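Local coordinates for ABC transporter, substrate binding protein (PDB 3EAF) that probably binds a small solute outside the cell and delivers it to an ABC transporter for uptake, and carries a bound magnesium ion, at residues 31-36 / 50-55; 7-12 / 27-32; 118-123 / 294-299. All coordinates share one frame; numbering follows the deposited sequence.

Interaction 1 (31-36 / 50-55); sequences AFKYFN and INYIKR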
ATOM      1  N   ALA A  31       0.903   7.420  14.889  1.00  8.57           N
ATOM      2  CA  ALA A  31       2.308   7.759  14.624  1.00  8.25           C
ATOM      3  C   ALA A  31       2.627   9.233  14.865  1.00  7.98           C
ATOM      4  O   ALA A  31       3.640   9.550  15.490  1.00  7.92           O
ATOM      5  CB  ALA A  31       2.703   7.349  13.208  1.00  7.83           C
ATOM      6  N   PHE A  32       1.769  10.124  14.371  1.00  7.83           N
ATOM      7  CA  PHE A  32       1.926  11.554  14.629  1.00  8.08           C
ATOM      8  C   PHE A  32       1.965  11.840  16.135  1.00  8.48           C
ATOM      9  O   PHE A  32       2.866  12.537  16.625  1.00  8.22           O
ATOM     10  CB  PHE A  32       0.803  12.356  13.976  1.00  7.92           C
ATOM     11  CG  PHE A  32       0.991  12.594  12.494  1.00  7.93           C
ATOM     12  CD1 PHE A  32       2.168  13.169  12.002  1.00  7.90           C
ATOM     13  CD2 PHE A  32      -0.032  12.284  11.597  1.00  7.99           C
ATOM     14  CE1 PHE A  32       2.333  13.404  10.627  1.00  8.14           C
ATOM     15  CE2 PHE A  32       0.118  12.514  10.215  1.00  8.16           C
ATOM     16  CZ  PHE A  32       1.297  13.077   9.732  1.00  8.21           C
ATOM     17  N   LYS A  33       0.999  11.294  16.867  1.00  8.71           N
ATOM     18  CA  LYS A  33       0.916  11.539  18.303  1.00  9.42           C
ATOM     19  C   LYS A  33       2.111  10.920  19.028  1.00  9.84           C
ATOM     20  O   LYS A  33       2.674  11.542  19.933  1.00 10.07           O
ATOM     21  CB  LYS A  33      -0.398  11.010  18.883  1.00  9.39           C
ATOM     22  CG  LYS A  33      -1.646  11.733  18.374  1.00  9.68           C
ATOM     23  CD  LYS A  33      -2.893  11.034  18.876  1.00 11.55           C
ATOM     24  CE  LYS A  33      -4.165  11.819  18.569  1.00 12.75           C
ATOM     25  NZ  LYS A  33      -5.324  11.174  19.245  1.00 14.14           N
ATOM     26  N   TYR A  34       2.498   9.713  18.610  1.00 10.00           N
ATOM     27  CA  TYR A  34       3.616   8.985  19.217  1.00 10.26           C
ATOM     28  C   TYR A  34       4.923   9.739  19.106  1.00 10.46           C
ATOM     29  O   TYR A  34       5.543  10.048  20.125  1.00 10.17           O
ATOM     30  CB  TYR A  34       3.770   7.593  18.605  1.00 10.23           C
ATOM     31  CG  TYR A  34       4.878   6.749  19.208  1.00 10.25           C
ATOM     32  CD1 TYR A  34       4.729   6.153  20.464  1.00 11.07           C
ATOM     33  CD2 TYR A  34       6.069   6.538  18.520  1.00  9.92           C
ATOM     34  CE1 TYR A  34       5.743   5.371  21.015  1.00 10.73           C
ATOM     35  CE2 TYR A  34       7.094   5.758  19.063  1.00 10.63           C
ATOM     36  CZ  TYR A  34       6.924   5.175  20.304  1.00 10.79           C
ATOM     37  OH  TYR A  34       7.934   4.404  20.837  1.00 11.07           O
ATOM     38  N   PHE A  35       5.339  10.039  17.877  1.00 10.60           N
ATOM     39  CA  PHE A  35       6.634  10.673  17.655  1.00 11.06           C
ATOM     40  C   PHE A  35       6.680  12.115  18.168  1.00 11.67           C
ATOM     41  O   PHE A  35       7.714  12.556  18.686  1.00 11.49           O
ATOM     42  CB  PHE A  35       7.070  10.556  16.191  1.00 11.04           C
ATOM     43  CG  PHE A  35       7.347   9.133  15.755  1.00 10.96           C
ATOM     44  CD1 PHE A  35       8.421   8.424  16.289  1.00 10.46           C
ATOM     45  CD2 PHE A  35       6.527   8.505  14.820  1.00 11.26           C
ATOM     46  CE1 PHE A  35       8.677   7.110  15.897  1.00 11.31           C
ATOM     47  CE2 PHE A  35       6.778   7.186  14.415  1.00 11.54           C
ATOM     48  CZ  PHE A  35       7.848   6.492  14.958  1.00 11.39           C
ATOM     49  N   ASN A  36       5.565  12.838  18.055  1.00 12.13           N
ATOM     50  CA  ASN A  36       5.471  14.171  18.667  1.00 12.80           C
ATOM     51  C   ASN A  36       5.843  14.125  20.156  1.00 13.32           C
ATOM     52  O   ASN A  36       6.724  14.867  20.610  1.00 13.13           O
ATOM     53  CB  ASN A  36       4.073  14.782  18.478  1.00 12.70           C
ATOM     54  CG  ASN A  36       3.921  15.517  17.145  1.00 13.11           C
ATOM     55  OD1 ASN A  36       4.898  15.979  16.559  1.00 11.49           O
ATOM     56  ND2 ASN A  36       2.683  15.640  16.672  1.00 14.04           N
ATOM     57  N   ILE A  50       4.947  18.254  14.888  1.00 11.82           N
ATOM     58  CA  ILE A  50       4.143  18.136  13.680  1.00 11.04           C
ATOM     59  C   ILE A  50       2.697  18.484  13.986  1.00 11.01           C
ATOM     60  O   ILE A  50       2.025  17.795  14.776  1.00 11.10           O
ATOM     61  CB  ILE A  50       4.241  16.734  13.023  1.00 11.25           C
ATOM     62  CG1 ILE A  50       5.695  16.432  12.616  1.00 10.09           C
ATOM     63  CG2 ILE A  50       3.316  16.659  11.813  1.00 10.17           C
ATOM     64  CD1 ILE A  50       5.887  15.118  11.892  1.00 10.80           C
ATOM     65  N   ASN A  51       2.237  19.570  13.374  1.00 10.52           N
ATOM     66  CA  ASN A  51       0.829  19.908  13.373  1.00 10.86           C
ATOM     67  C   ASN A  51       0.235  19.266  12.132  1.00 10.66           C
ATOM     68  O   ASN A  51       0.454  19.741  11.015  1.00 10.78           O
ATOM     69  CB  ASN A  51       0.626  21.434  13.365  1.00 10.92           C
ATOM     70  CG  ASN A  51      -0.845  21.836  13.258  1.00 11.80           C
ATOM     71  OD1 ASN A  51      -1.722  21.229  13.882  1.00 13.67           O
ATOM     72  ND2 ASN A  51      -1.117  22.861  12.460  1.00 10.37           N
ATOM     73  N   TYR A  52      -0.482  18.164  12.316  1.00 10.76           N
ATOM     74  CA  TYR A  52      -1.081  17.473  11.175  1.00 11.00           C
ATOM     75  C   TYR A  52      -2.548  17.840  11.016  1.00 11.24           C
ATOM     76  O   TYR A  52      -3.261  18.035  12.006  1.00 11.41           O
ATOM     77  CB  TYR A  52      -0.884  15.957  11.254  1.00 10.99           C
ATOM     78  CG  TYR A  52      -1.736  15.228  12.275  1.00 11.18           C
ATOM     79  CD1 TYR A  52      -2.970  14.680  11.920  1.00 10.42           C
ATOM     80  CD2 TYR A  52      -1.296  15.062  13.587  1.00 11.14           C
ATOM     81  CE1 TYR A  52      -3.757  13.997  12.858  1.00 11.41           C
ATOM     82  CE2 TYR A  52      -2.071  14.385  14.532  1.00 11.59           C
ATOM     83  CZ  TYR A  52      -3.298  13.851  14.159  1.00 12.09           C
ATOM     84  OH  TYR A  52      -4.062  13.168  15.086  1.00 12.24           O
ATOM     85  N   ILE A  53      -2.980  17.937   9.762  1.00 11.32           N
ATOM     86  CA  ILE A  53      -4.338  18.345   9.437  1.00 11.40           C
ATOM     87  C   ILE A  53      -5.036  17.189   8.704  1.00 11.55           C
ATOM     88  O   ILE A  53      -4.750  16.912   7.536  1.00 10.55           O
ATOM     89  CB  ILE A  53      -4.352  19.667   8.594  1.00 11.48           C
ATOM     90  CG1 ILE A  53      -3.660  20.820   9.339  1.00 12.12           C
ATOM     91  CG2 ILE A  53      -5.770  20.081   8.233  1.00 11.79           C
ATOM     92  CD1 ILE A  53      -2.216  21.067   8.912  1.00 13.07           C
ATOM     93  N   LYS A  54      -5.938  16.506   9.403  1.00 11.86           N
ATOM     94  CA  LYS A  54      -6.604  15.336   8.844  1.00 12.38           C
ATOM     95  C   LYS A  54      -7.841  15.720   8.045  1.00 12.47           C
ATOM     96  O   LYS A  54      -8.681  16.491   8.514  1.00 12.92           O
ATOM     97  CB  LYS A  54      -6.978  14.334   9.934  1.00 12.24           C
ATOM     98  CG  LYS A  54      -7.472  13.004   9.379  1.00 13.23           C
ATOM     99  CD  LYS A  54      -7.741  11.981  10.473  1.00 13.03           C
ATOM    100  CE  LYS A  54      -9.166  12.079  10.977  1.00 12.98           C
ATOM    101  NZ  LYS A  54      -9.491  10.938  11.872  1.00 13.23           N
ATOM    102  N   ARG A  55      -7.942  15.169   6.839  1.00 12.51           N
ATOM    103  CA  ARG A  55      -9.094  15.398   5.968  1.00 12.36           C
ATOM    104  C   ARG A  55      -9.578  14.084   5.359  1.00 12.19           C
ATOM    105  O   ARG A  55      -8.827  13.416   4.647  1.00 12.42           O
ATOM    106  CB  ARG A  55      -8.729  16.390   4.859  1.00 12.20           C
ATOM    107  CG  ARG A  55      -8.438  17.812   5.337  1.00 12.79           C
ATOM    108  CD  ARG A  55      -9.707  18.500   5.812  1.00 12.60           C
ATOM    109  NE  ARG A  55      -9.460  19.873   6.233  1.00 13.42           N
ATOM    110  CZ  ARG A  55      -9.273  20.247   7.495  1.00 14.24           C
ATOM    111  NH1 ARG A  55      -9.305  19.348   8.473  1.00 12.70           N
ATOM    112  NH2 ARG A  55      -9.065  21.528   7.779  1.00 13.92           N
TER

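Interaction 2 (7-12 / 27-32); sequences VGLLVD and GAELAF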
ATOM      1  N   VAL A   7       1.616  19.384   8.309  1.00 10.16           N
ATOM      2  CA  VAL A   7       1.588  18.186   7.473  1.00  9.62           C
ATOM      3  C   VAL A   7       0.138  17.781   7.200  1.00  9.09           C
ATOM      4  O   VAL A   7      -0.654  17.642   8.125  1.00  9.07           O
ATOM      5  CB  VAL A   7       2.378  17.018   8.140  1.00  9.67           C
ATOM      6  CG1 VAL A   7       2.196  15.714   7.368  1.00  9.51           C
ATOM      7  CG2 VAL A   7       3.869  17.364   8.255  1.00  9.62           C
ATOM      8  N   GLY A   8      -0.213  17.615   5.929  1.00  8.89           N
ATOM      9  CA  GLY A   8      -1.541  17.151   5.561  1.00  8.55           C
ATOM     10  C   GLY A   8      -1.686  15.651   5.727  1.00  8.63           C
ATOM     11  O   GLY A   8      -0.743  14.892   5.501  1.00  8.44           O
ATOM     12  N   LEU A   9      -2.872  15.228   6.148  1.00  8.80           N
ATOM     13  CA  LEU A   9      -3.208  13.814   6.221  1.00  8.47           C
ATOM     14  C   LEU A   9      -4.501  13.591   5.445  1.00  8.43           C
ATOM     15  O   LEU A   9      -5.588  13.899   5.932  1.00  8.29           O
ATOM     16  CB  LEU A   9      -3.345  13.351   7.682  1.00  8.73           C
ATOM     17  CG  LEU A   9      -3.832  11.920   7.941  1.00  7.98           C
ATOM     18  CD1 LEU A   9      -2.934  10.887   7.272  1.00  8.34           C
ATOM     19  CD2 LEU A   9      -3.941  11.650   9.435  1.00  8.31           C
ATOM     20  N   LEU A  10      -4.362  13.055   4.235  1.00  8.15           N
ATOM     21  CA  LEU A  10      -5.497  12.788   3.364  1.00  8.85           C
ATOM     22  C   LEU A  10      -5.896  11.316   3.477  1.00  8.88           C
ATOM     23  O   LEU A  10      -5.104  10.426   3.170  1.00  9.16           O
ATOM     24  CB  LEU A  10      -5.136  13.150   1.917  1.00  8.36           C
ATOM     25  CG  LEU A  10      -6.263  13.269   0.890  1.00  8.13           C
ATOM     26  CD1 LEU A  10      -6.991  14.604   1.018  1.00  6.92           C
ATOM     27  CD2 LEU A  10      -5.689  13.097  -0.511  1.00  8.10           C
ATOM     28  N   VAL A  11      -7.115  11.069   3.944  1.00  9.37           N
ATOM     29  CA  VAL A  11      -7.571   9.705   4.226  1.00  9.34           C
ATOM     30  C   VAL A  11      -8.946   9.401   3.640  1.00  9.84           C
ATOM     31  O   VAL A  11      -9.723  10.309   3.338  1.00  9.70           O
ATOM     32  CB  VAL A  11      -7.567   9.390   5.752  1.00  9.50           C
ATOM     33  CG1 VAL A  11      -6.139   9.397   6.302  1.00  8.99           C
ATOM     34  CG2 VAL A  11      -8.463  10.357   6.544  1.00  8.88           C
ATOM     35  N   ASP A  12      -9.235   8.113   3.470  1.00  9.94           N
ATOM     36  CA  ASP A  12     -10.584   7.679   3.141  1.00 10.37           C
ATOM     37  C   ASP A  12     -11.175   6.934   4.332  1.00 10.54           C
ATOM     38  O   ASP A  12     -10.890   5.755   4.542  1.00 10.47           O
ATOM     39  CB  ASP A  12     -10.592   6.800   1.884  1.00  9.89           C
ATOM     40  CG  ASP A  12     -11.992   6.358   1.490  1.00 10.80           C
ATOM     41  OD1 ASP A  12     -12.964   6.793   2.149  1.00  9.81           O
ATOM     42  OD2 ASP A  12     -12.123   5.579   0.521  1.00 11.32           O
ATOM     43  N   GLY A  27      -3.606   4.410  12.121  1.00  8.02           N
ATOM     44  CA  GLY A  27      -2.161   4.207  12.233  1.00  7.94           C
ATOM     45  C   GLY A  27      -1.357   5.472  12.016  1.00  7.91           C
ATOM     46  O   GLY A  27      -0.360   5.703  12.696  1.00  8.03           O
ATOM     47  N   ALA A  28      -1.778   6.291  11.058  1.00  8.09           N
ATOM     48  CA  ALA A  28      -1.100   7.558  10.785  1.00  8.23           C
ATOM     49  C   ALA A  28      -1.219   8.523  11.967  1.00  8.62           C
ATOM     50  O   ALA A  28      -0.246   9.177  12.336  1.00  8.30           O
ATOM     51  CB  ALA A  28      -1.645   8.204   9.502  1.00  8.37           C
ATOM     52  N   GLU A  29      -2.410   8.597  12.558  1.00  9.05           N
ATOM     53  CA  GLU A  29      -2.649   9.469  13.707  1.00  9.82           C
ATOM     54  C   GLU A  29      -1.874   8.989  14.928  1.00  9.58           C
ATOM     55  O   GLU A  29      -1.251   9.795  15.617  1.00 10.10           O
ATOM     56  CB  GLU A  29      -4.139   9.582  14.019  1.00  9.83           C
ATOM     57  CG  GLU A  29      -4.887  10.475  13.046  1.00 12.00           C
ATOM     58  CD  GLU A  29      -6.207  10.963  13.617  1.00 14.93           C
ATOM     59  OE1 GLU A  29      -7.156  10.159  13.724  1.00 15.94           O
ATOM     60  OE2 GLU A  29      -6.287  12.155  13.962  1.00 17.22           O
ATOM     61  N   LEU A  30      -1.906   7.682  15.179  1.00  9.57           N
ATOM     62  CA  LEU A  30      -1.089   7.080  16.233  1.00  9.55           C
ATOM     63  C   LEU A  30       0.372   7.488  16.107  1.00  9.08           C
ATOM     64  O   LEU A  30       0.996   7.866  17.094  1.00  9.29           O
ATOM     65  CB  LEU A  30      -1.186   5.556  16.221  1.00  9.57           C
ATOM     66  CG  LEU A  30      -2.331   4.885  16.981  1.00  9.96           C
ATOM     67  CD1 LEU A  30      -2.139   3.379  16.897  1.00  8.91           C
ATOM     68  CD2 LEU A  30      -2.405   5.358  18.439  1.00  9.84           C
ATOM     69  N   ALA A  31       0.903   7.420  14.889  1.00  8.57           N
ATOM     70  CA  ALA A  31       2.308   7.759  14.624  1.00  8.25           C
ATOM     71  C   ALA A  31       2.627   9.233  14.865  1.00  7.98           C
ATOM     72  O   ALA A  31       3.640   9.550  15.490  1.00  7.92           O
ATOM     73  CB  ALA A  31       2.703   7.349  13.208  1.00  7.83           C
ATOM     74  N   PHE A  32       1.769  10.124  14.371  1.00  7.83           N
ATOM     75  CA  PHE A  32       1.926  11.554  14.629  1.00  8.08           C
ATOM     76  C   PHE A  32       1.965  11.840  16.135  1.00  8.48           C
ATOM     77  O   PHE A  32       2.866  12.537  16.625  1.00  8.22           O
ATOM     78  CB  PHE A  32       0.803  12.356  13.976  1.00  7.92           C
ATOM     79  CG  PHE A  32       0.991  12.594  12.494  1.00  7.93           C
ATOM     80  CD1 PHE A  32       2.168  13.169  12.002  1.00  7.90           C
ATOM     81  CD2 PHE A  32      -0.032  12.284  11.597  1.00  7.99           C
ATOM     82  CE1 PHE A  32       2.333  13.404  10.627  1.00  8.14           C
ATOM     83  CE2 PHE A  32       0.118  12.514  10.215  1.00  8.16           C
ATOM     84  CZ  PHE A  32       1.297  13.077   9.732  1.00  8.21           C
TER

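Interaction 3 (118-123 / 294-299); sequences FYPAPD and FVNVWL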
ATOM      1  N   PHE A 118       6.913   9.502  -2.708  1.00  9.81           N
ATOM      2  CA  PHE A 118       7.606   8.390  -2.058  1.00  9.34           C
ATOM      3  C   PHE A 118       6.575   7.463  -1.414  1.00  8.99           C
ATOM      4  O   PHE A 118       5.481   7.889  -1.051  1.00  8.78           O
ATOM      5  CB  PHE A 118       8.556   8.895  -0.960  1.00  9.17           C
ATOM      6  CG  PHE A 118       9.661   9.790  -1.451  1.00  9.68           C
ATOM      7  CD1 PHE A 118      10.917   9.267  -1.754  1.00  9.46           C
ATOM      8  CD2 PHE A 118       9.462  11.167  -1.574  1.00  9.46           C
ATOM      9  CE1 PHE A 118      11.950  10.093  -2.199  1.00  9.98           C
ATOM     10  CE2 PHE A 118      10.491  12.006  -2.013  1.00  9.08           C
ATOM     11  CZ  PHE A 118      11.740  11.471  -2.319  1.00  7.94           C
ATOM     12  N   TYR A 119       6.929   6.192  -1.280  1.00  8.66           N
ATOM     13  CA  TYR A 119       6.165   5.262  -0.444  1.00  8.42           C
ATOM     14  C   TYR A 119       7.100   4.140  -0.016  1.00  8.33           C
ATOM     15  O   TYR A 119       7.962   3.741  -0.794  1.00  8.04           O
ATOM     16  CB  TYR A 119       4.901   4.731  -1.152  1.00  8.17           C
ATOM     17  CG  TYR A 119       5.084   4.322  -2.602  1.00  8.55           C
ATOM     18  CD1 TYR A 119       5.551   3.045  -2.934  1.00  8.17           C
ATOM     19  CD2 TYR A 119       4.766   5.199  -3.643  1.00  8.62           C
ATOM     20  CE1 TYR A 119       5.732   2.662  -4.261  1.00  8.28           C
ATOM     21  CE2 TYR A 119       4.938   4.818  -4.980  1.00  8.67           C
ATOM     22  CZ  TYR A 119       5.420   3.550  -5.278  1.00  8.74           C
ATOM     23  OH  TYR A 119       5.578   3.167  -6.593  1.00  8.57           O
ATOM     24  N   PRO A 120       6.944   3.638   1.227  1.00  8.12           N
ATOM     25  CA  PRO A 120       7.880   2.663   1.798  1.00  7.73           C
ATOM     26  C   PRO A 120       7.590   1.208   1.398  1.00  7.53           C
ATOM     27  O   PRO A 120       7.575   0.314   2.253  1.00  6.90           O
ATOM     28  CB  PRO A 120       7.677   2.859   3.302  1.00  7.81           C
ATOM     29  CG  PRO A 120       6.231   3.176   3.421  1.00  7.74           C
ATOM     30  CD  PRO A 120       5.861   3.967   2.177  1.00  8.02           C
ATOM     31  N   ALA A 121       7.364   0.979   0.107  1.00  7.24           N
ATOM     32  CA  ALA A 121       7.027  -0.346  -0.402  1.00  7.06           C
ATOM     33  C   ALA A 121       7.423  -0.422  -1.880  1.00  7.27           C
ATOM     34  O   ALA A 121       7.634   0.613  -2.513  1.00  7.02           O
ATOM     35  CB  ALA A 121       5.520  -0.624  -0.228  1.00  7.14           C
ATOM     36  N   PRO A 122       7.528  -1.645  -2.435  1.00  7.55           N
ATOM     37  CA  PRO A 122       7.678  -1.715  -3.891  1.00  7.86           C
ATOM     38  C   PRO A 122       6.414  -1.180  -4.557  1.00  7.92           C
ATOM     39  O   PRO A 122       5.356  -1.170  -3.940  1.00  7.35           O
ATOM     40  CB  PRO A 122       7.820  -3.218  -4.171  1.00  7.69           C
ATOM     41  CG  PRO A 122       8.146  -3.854  -2.843  1.00  7.88           C
ATOM     42  CD  PRO A 122       7.479  -2.982  -1.817  1.00  7.38           C
ATOM     43  N   ASP A 123       6.520  -0.750  -5.806  1.00  8.27           N
ATOM     44  CA  ASP A 123       5.340  -0.330  -6.545  1.00  8.73           C
ATOM     45  C   ASP A 123       4.398  -1.522  -6.721  1.00  8.70           C
ATOM     46  O   ASP A 123       4.824  -2.670  -6.599  1.00  8.82           O
ATOM     47  CB  ASP A 123       5.751   0.195  -7.909  1.00  8.88           C
ATOM     48  CG  ASP A 123       6.384  -0.878  -8.752  1.00  9.55           C
ATOM     49  OD1 ASP A 123       5.678  -1.455  -9.601  1.00  9.89           O
ATOM     50  OD2 ASP A 123       7.569  -1.173  -8.525  1.00 10.02           O
ATOM     51  N   PHE A 294       1.017   3.939   9.952  1.00  7.32           N
ATOM     52  CA  PHE A 294       2.116   4.252  10.865  1.00  7.10           C
ATOM     53  C   PHE A 294       3.446   4.417  10.123  1.00  7.01           C
ATOM     54  O   PHE A 294       4.174   5.384  10.357  1.00  6.53           O
ATOM     55  CB  PHE A 294       2.230   3.162  11.941  1.00  7.41           C
ATOM     56  CG  PHE A 294       3.006   3.581  13.164  1.00  7.78           C
ATOM     57  CD1 PHE A 294       2.347   4.097  14.280  1.00  8.85           C
ATOM     58  CD2 PHE A 294       4.393   3.439  13.213  1.00  7.91           C
ATOM     59  CE1 PHE A 294       3.066   4.474  15.428  1.00  8.78           C
ATOM     60  CE2 PHE A 294       5.114   3.814  14.349  1.00  7.40           C
ATOM     61  CZ  PHE A 294       4.452   4.337  15.448  1.00  8.09           C
ATOM     62  N   VAL A 295       3.753   3.477   9.229  1.00  7.39           N
ATOM     63  CA  VAL A 295       5.036   3.497   8.515  1.00  7.58           C
ATOM     64  C   VAL A 295       5.191   4.659   7.541  1.00  7.48           C
ATOM     65  O   VAL A 295       6.317   5.096   7.289  1.00  8.00           O
ATOM     66  CB  VAL A 295       5.373   2.155   7.805  1.00  7.65           C
ATOM     67  CG1 VAL A 295       5.543   1.029   8.834  1.00  8.02           C
ATOM     68  CG2 VAL A 295       4.342   1.801   6.713  1.00  7.72           C
ATOM     69  N   ASN A 296       4.081   5.159   6.995  1.00  7.17           N
ATOM     70  CA  ASN A 296       4.142   6.354   6.151  1.00  7.50           C
ATOM     71  C   ASN A 296       4.570   7.586   6.946  1.00  7.25           C
ATOM     72  O   ASN A 296       5.450   8.331   6.522  1.00  7.89           O
ATOM     73  CB  ASN A 296       2.826   6.591   5.391  1.00  7.58           C
ATOM     74  CG  ASN A 296       2.695   5.687   4.159  1.00  8.05           C
ATOM     75  OD1 ASN A 296       3.474   4.750   3.984  1.00  8.31           O
ATOM     76  ND2 ASN A 296       1.711   5.968   3.305  1.00  7.75           N
ATOM     77  N   VAL A 297       3.970   7.772   8.115  1.00  7.09           N
ATOM     78  CA  VAL A 297       4.360   8.866   9.006  1.00  7.15           C
ATOM     79  C   VAL A 297       5.812   8.679   9.472  1.00  7.36           C
ATOM     80  O   VAL A 297       6.593   9.640   9.482  1.00  7.39           O
ATOM     81  CB  VAL A 297       3.395   8.975  10.207  1.00  7.13           C
ATOM     82  CG1 VAL A 297       3.887   9.995  11.217  1.00  7.02           C
ATOM     83  CG2 VAL A 297       1.977   9.320   9.714  1.00  7.12           C
ATOM     84  N   TRP A 298       6.169   7.442   9.823  1.00  7.41           N
ATOM     85  CA  TRP A 298       7.510   7.139  10.330  1.00  7.96           C
ATOM     86  C   TRP A 298       8.586   7.466   9.302  1.00  7.98           C
ATOM     87  O   TRP A 298       9.657   7.960   9.663  1.00  8.46           O
ATOM     88  CB  TRP A 298       7.628   5.668  10.735  1.00  8.18           C
ATOM     89  CG  TRP A 298       8.713   5.368  11.751  1.00  8.43           C
ATOM     90  CD1 TRP A 298       9.715   6.205  12.182  1.00  8.96           C
ATOM     91  CD2 TRP A 298       8.903   4.131  12.445  1.00  9.23           C
ATOM     92  NE1 TRP A 298      10.500   5.564  13.116  1.00  8.16           N
ATOM     93  CE2 TRP A 298      10.029   4.288  13.289  1.00  8.52           C
ATOM     94  CE3 TRP A 298       8.231   2.896  12.436  1.00  9.54           C
ATOM     95  CZ2 TRP A 298      10.500   3.256  14.112  1.00  9.21           C
ATOM     96  CZ3 TRP A 298       8.698   1.873  13.268  1.00  9.22           C
ATOM     97  CH2 TRP A 298       9.815   2.068  14.097  1.00  8.41           C
ATOM     98  N   LEU A 299       8.313   7.176   8.030  1.00  7.74           N
ATOM     99  CA  LEU A 299       9.247   7.520   6.965  1.00  8.04           C
ATOM    100  C   LEU A 299       9.507   9.027   6.946  1.00  8.04           C
ATOM    101  O   LEU A 299      10.643   9.458   6.771  1.00  7.98           O
ATOM    102  CB  LEU A 299       8.741   7.033   5.593  1.00  8.19           C
ATOM    103  CG  LEU A 299       9.670   7.288   4.393  1.00  8.21           C
ATOM    104  CD1 LEU A 299      10.935   6.415   4.472  1.00  7.75           C
ATOM    105  CD2 LEU A 299       8.938   7.068   3.073  1.00  8.26           C
TER

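Interaction 1 (31-36 / 50-55)
The rings of Phe32 and Tyr52 lie nearly flat on each other, their planes 9° apart and their centroids separated by 4.6 Å, which defines an offset stack. The displacement can be read from what sits over each ring: the centre of the Phe32 face is occupied by Tyr52 CB, 3.7 Å from the ring centroid in a CH-pi contact, whereas the Tyr52 face receives Phe32 CD2 toward its rim. Tyr52 CG stands between its backbone N and carbonyl carbon (chi1 74°), and this torsion swings the ring back over the helix residue. Ile50 approaches the Phe32 ring obliquely, with CG2 3.6 Å from CE1, its side chain crossing that of Phe32 at about a right angle.

The polar part belongs to Asn36, whose amide grips both backbone polar groups of Ile50. Ile50 N donates to Asn36 OD1 at 2.8 Å along an almost straight path of 169°, although it comes in tilted from the plane of the amide carbonyl. In return Asn36 ND2 donates to Ile50 O at 2.9 Å, in the carbonyl plane and on a lone pair. Two bonds in opposite directions hold the amide against rotation about its last torsion, and satisfy the N-H and C=O of Ile50 in the way a paired peptide would. At the outer side, Lys33 CE passes 3.7 Å from Tyr52 OH, while that hydroxyl is hydrogen-bonded to Glu29, one helical turn earlier than Lys33.

The short axes approach to 9.3 Å and run almost antiparallel. Ile50 and Tyr52 point toward the helix, Asn51 and Ile53 away. This is the packing of a connecting helix on the parallel part of a mixed sheet, here helix 18-38 on strand 47-56, as in the Rossmann-like lobes of periplasmic binding proteins.

Interaction 2 (7-12 / 27-32)
Apolar packing carries this contact, with Leu9 pointing from the strand toward the helix. With chi1 at 174° the branch of Leu9 is carried away from its own N, and both methyls touch Ala28 CB, CD1 more closely at 3.7 Å; CD2 also meets Glu29 CG at 3.9 Å. The same CD2 comes up to the edge of the Phe32 ring, near its plane, 4.2 Å from CE2. Two residues back along the strand, Val7 CG1 approaches the far end of that ring obliquely, 3.7 Å from Phe32 CZ.

Val7 and Leu9 alternate with Gly8 and so present one side of strand 3-11 to helix 18-38. The axes are 10.6 Å apart at closest approach and make an angle of 159°, the near-antiparallel course expected of the first half of a beta-alpha-beta crossover, whose second strand, 47-56, is paired in parallel with this one.

Hydrogen bonds do not contribute directly between strand and helix. Glu29 plays two parts: its aliphatic stem rests on Leu9, and its carboxylate turns to the neighbouring strand 47-56, where it meets Tyr52 OH in a hydrogen bond and Lys54 NZ in a salt bridge.

Interaction 3 (118-123 / 294-299)
Asn296 OD1 is approached by two carbons of the Pro120 ring, CD at 3.1 Å and CG at 3.2 Å, so the amide oxygen sits against the ring's C-H groups. The other arm of this amide is held apart from the loop: ND2 is hydrogen-bonded to Tyr24 OH and weakly to Ser104 O, which is consistent with OD1, not ND2, facing the proline.

Around this point the packing is apolar. Val295 CG2 lies 4.0 Å from Pro120 CG, and Leu299 CD2 reaches both Pro120 CB and Phe118 CB more loosely, each at 4.4 Å. Pro120 itself is the centre of an inverse gamma turn, with a weak bond from Ala121 N to Tyr119 O at 3.0 Å. Replacing Pro120 by alanine would remove CG and CD, and is likely to open a gap beside Val295 and leave Asn296 OD1 without its close carbon neighbours.

The Phe118 ring leads away from the helix to meet Tyr341 edge-to-face and to touch Glu325, both magnesium ligands. With no hydrogen bond between loop and helix, the union rests mainly on shape; the close Pro120 CD to Asn296 OD1 approach may carry a weak C-H...O component, consistent with a buried, largely apolar join beside the metal site.

In the fold
Interactions 1 and 2 have centres only 6 Å apart and share Ala31 and Phe32: both press helix 18-38 on one sheet, through the neighbouring parallel strands 47-56 and 3-11. Along the chain, strand 3-11, the helix and strand 47-56 follow in turn, giving a beta-alpha-beta unit. Interaction 3 lies about 15 and 12 Å, centre to centre, from interactions 1 and 2. Its loop leaves strand 117-118 at the far edge of the same sheet, and its helix 288-304, added after the strands of the second sheet up to 251-255, packs Phe294 and Val297 on helix 18-38. The late chain thus returns to the lobe built on the first sheet, consistent with the two-lobed architecture of periplasmic binding proteins.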